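Local coordinates for protein Cg7008-pa (Drosophila melanogaster, PDB 2WAC) that cleaves both DNA and RNA, associates with the RNA-induced silencing complex and, through its Tudor domain, binds peptides carrying symmetrically dimethylated arginine, at residues Y69-E74 / V83-Y88. Residues are numbered along the deposited sequence; the frame is centred on the assembly and turned at random.
Sequences YRAKVE and VLYIDY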
loop_
_atom_site.group_PDB
_atom_site.type_symbol
_atom_site.label_atom_id
_atom_site.label_comp_id
_atom_site.label_asym_id
_atom_site.label_seq_id
_atom_site.Cartn_x
_atom_site.Cartn_y
_atom_site.Cartn_z
ATOM N N TYR A 69 -6.448 13.362 -10.207
ATOM C CA TYR A 69 -5.265 12.575 -9.840
ATOM C C TYR A 69 -4.811 11.693 -11.012
ATOM O O TYR A 69 -5.599 11.397 -11.911
ATOM C CB TYR A 69 -5.570 11.675 -8.632
ATOM C CG TYR A 69 -5.926 12.391 -7.343
ATOM C CD1 TYR A 69 -7.172 12.994 -7.173
ATOM C CD2 TYR A 69 -5.028 12.433 -6.278
ATOM C CE1 TYR A 69 -7.504 13.648 -5.991
ATOM C CE2 TYR A 69 -5.352 13.078 -5.085
ATOM C CZ TYR A 69 -6.592 13.683 -4.951
ATOM O OH TYR A 69 -6.919 14.322 -3.776
ATOM N N ARG A 70 -3.546 11.274 -10.999
ATOM C CA ARG A 70 -3.058 10.284 -11.962
ATOM C C ARG A 70 -3.624 8.916 -11.588
ATOM O O ARG A 70 -3.633 8.544 -10.411
ATOM C CB ARG A 70 -1.528 10.226 -11.985
ATOM C CG ARG A 70 -0.838 11.524 -12.372
ATOM C CD ARG A 70 0.567 11.269 -12.903
ATOM N NE ARG A 70 1.453 10.645 -11.919
ATOM C CZ ARG A 70 2.669 10.175 -12.188
ATOM N NH1 ARG A 70 3.162 10.244 -13.419
ATOM N NH2 ARG A 70 3.396 9.627 -11.221
ATOM N N ALA A 71 -4.103 8.174 -12.583
ATOM C CA ALA A 71 -4.757 6.895 -12.320
ATOM C C ALA A 71 -4.536 5.876 -13.430
ATOM O O ALA A 71 -4.417 6.235 -14.599
ATOM C CB ALA A 71 -6.253 7.103 -12.075
ATOM N N LYS A 72 -4.477 4.605 -13.045
ATOM C CA LYS A 72 -4.392 3.505 -13.996
ATOM C C LYS A 72 -5.747 2.817 -14.069
ATOM O O LYS A 72 -6.320 2.457 -13.040
ATOM C CB LYS A 72 -3.308 2.515 -13.560
ATOM C CG LYS A 72 -3.182 1.256 -14.414
ATOM C CD LYS A 72 -2.126 0.338 -13.823
ATOM C CE LYS A 72 -2.267 -1.090 -14.314
ATOM N NZ LYS A 72 -1.300 -1.991 -13.618
ATOM N N VAL A 73 -6.265 2.655 -15.283
ATOM C CA VAL A 73 -7.508 1.923 -15.485
ATOM C C VAL A 73 -7.216 0.426 -15.423
ATOM O O VAL A 73 -6.478 -0.107 -16.256
ATOM C CB VAL A 73 -8.188 2.288 -16.827
ATOM C CG1 VAL A 73 -9.440 1.458 -17.028
ATOM C CG2 VAL A 73 -8.527 3.772 -16.871
ATOM N N GLU A 74 -7.787 -0.243 -14.426
ATOM C CA GLU A 74 -7.558 -1.675 -14.235
ATOM C C GLU A 74 -8.648 -2.552 -14.854
ATOM O O GLU A 74 -8.366 -3.657 -15.320
ATOM C CB GLU A 74 -7.366 -1.993 -12.754
ATOM C CG GLU A 74 -6.058 -1.445 -12.186
ATOM C CD GLU A 74 -5.706 -2.038 -10.843
ATOM O OE1 GLU A 74 -6.566 -2.730 -10.256
ATOM O OE2 GLU A 74 -4.571 -1.814 -10.374
ATOM N N VAL A 83 -10.311 2.085 -11.157
ATOM C CA VAL A 83 -9.011 2.745 -11.283
ATOM C C VAL A 83 -8.166 2.633 -10.013
ATOM O O VAL A 83 -8.698 2.503 -8.909
ATOM C CB VAL A 83 -9.134 4.246 -11.716
ATOM C CG1 VAL A 83 -9.940 4.381 -13.005
ATOM C CG2 VAL A 83 -9.734 5.114 -10.598
ATOM N N LEU A 84 -6.849 2.667 -10.196
ATOM C CA LEU A 84 -5.893 2.744 -9.098
ATOM C C LEU A 84 -5.245 4.121 -9.119
ATOM O O LEU A 84 -4.713 4.538 -10.146
ATOM C CB LEU A 84 -4.818 1.655 -9.233
ATOM C CG LEU A 84 -3.532 1.821 -8.401
ATOM C CD1 LEU A 84 -3.779 1.557 -6.918
ATOM C CD2 LEU A 84 -2.400 0.939 -8.926
ATOM N N TYR A 85 -5.294 4.825 -7.990
ATOM C CA TYR A 85 -4.616 6.114 -7.864
ATOM C C TYR A 85 -3.134 5.878 -7.588
ATOM O O TYR A 85 -2.728 5.636 -6.450
ATOM C CB TYR A 85 -5.295 6.987 -6.802
ATOM C CG TYR A 85 -6.707 7.360 -7.200
ATOM C CD1 TYR A 85 -6.942 8.391 -8.109
ATOM C CD2 TYR A 85 -7.806 6.661 -6.698
ATOM C CE1 TYR A 85 -8.237 8.730 -8.499
ATOM C CE2 TYR A 85 -9.106 6.992 -7.081
ATOM C CZ TYR A 85 -9.312 8.030 -7.982
ATOM O OH TYR A 85 -10.590 8.368 -8.372
ATOM N N ILE A 86 -2.343 5.947 -8.660
ATOM C CA ILE A 86 -0.966 5.426 -8.688
ATOM C C ILE A 86 0.037 6.122 -7.772
ATOM O O ILE A 86 1.096 5.568 -7.466
ATOM C CB ILE A 86 -0.393 5.373 -10.142
ATOM C CG1 ILE A 86 -0.449 6.753 -10.814
ATOM C CG2 ILE A 86 -1.121 4.311 -10.974
ATOM C CD1 ILE A 86 0.574 6.947 -11.926
ATOM N N ASP A 87 -0.294 7.330 -7.331
ATOM C CA ASP A 87 0.608 8.091 -6.474
ATOM C C ASP A 87 0.278 7.945 -4.986
ATOM O O ASP A 87 0.996 8.482 -4.132
ATOM C CB ASP A 87 0.630 9.561 -6.904
ATOM C CG ASP A 87 1.181 9.751 -8.310
ATOM O OD1 ASP A 87 2.127 9.026 -8.691
ATOM O OD2 ASP A 87 0.673 10.629 -9.037
ATOM N N TYR A 88 -0.790 7.202 -4.686
ATOM C CA TYR A 88 -1.287 7.042 -3.311
ATOM C C TYR A 88 -1.591 5.596 -2.921
ATOM O O TYR A 88 -1.261 5.170 -1.811
ATOM C CB TYR A 88 -2.515 7.931 -3.074
ATOM C CG TYR A 88 -2.210 9.396 -3.267
ATOM C CD1 TYR A 88 -1.721 10.170 -2.215
ATOM C CD2 TYR A 88 -2.379 10.003 -4.513
ATOM C CE1 TYR A 88 -1.420 11.517 -2.395
ATOM C CE2 TYR A 88 -2.078 11.344 -4.704
ATOM C CZ TYR A 88 -1.603 12.095 -3.643
ATOM O OH TYR A 88 -1.310 13.425 -3.834
HETATM O O HOH W 1 -2.658 9.098 -8.054
HETATM O O HOH W 2 -1.715 11.590 -8.597
#
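The guanidinium of Arg70 has the methyl CD1 of Ile86 over one face, displaced toward the rim, and the carboxylate of Asp87 at its edge. Arg70 grips the acid side-on with two nitrogens, Arg70 NE to Asp87 OD2 at 3.0 Å and Arg70 NH2 to Asp87 OD1 at 2.9 Å. Each oxygen offers its syn lone pair, and the two planes lie only 21° apart. A bend at chi3 (-62°) in the arginine chain turns this edge to the acid. Backbone carbonyls of Phe106, Glu109 and Lys110 take further N-H groups of Arg70, while Tyr112 N also donates to Asp87 OD1, so both residues of the buried ion pair have additional hydrogen bonds.

At the edge of the Tyr69 ring, near its plane, lies Tyr88 CE2, 3.5 Å from Tyr69 CD2; the two rings form an oblique pair. Tyr85 is also oblique to the Tyr69 ring, with Tyr85 CD1 3.6 Å from Tyr69 CB, completing a cluster of three tyrosines. The hydroxyl of Tyr69 is hydrogen-bonded to Asp65, that of Tyr85 to Glu92.

These groups sit on a beta hairpin of the Tudor domain, strands 68-77 and 80-85, and the residues that follow it, within the region involved in dimethylarginine binding. Lys72 and Leu84 form an antiparallel hydrogen-bonded pair, Lys72 N to Leu84 O and Leu84 N to Lys72 O both measuring 2.9 Å. Val73 faces Val83 in the neighbouring non-hydrogen-bonded pair, on the same side of the sheet as Ala71, whose CB packs against Val83 CB.

Ile86 N makes a weak bond of 3.4 Å to Arg70 O. Two waters join the segments, one donating to Arg70 O and accepting from Asp87 N, the other accepting from Arg70 N and donating to Asp87 OD2.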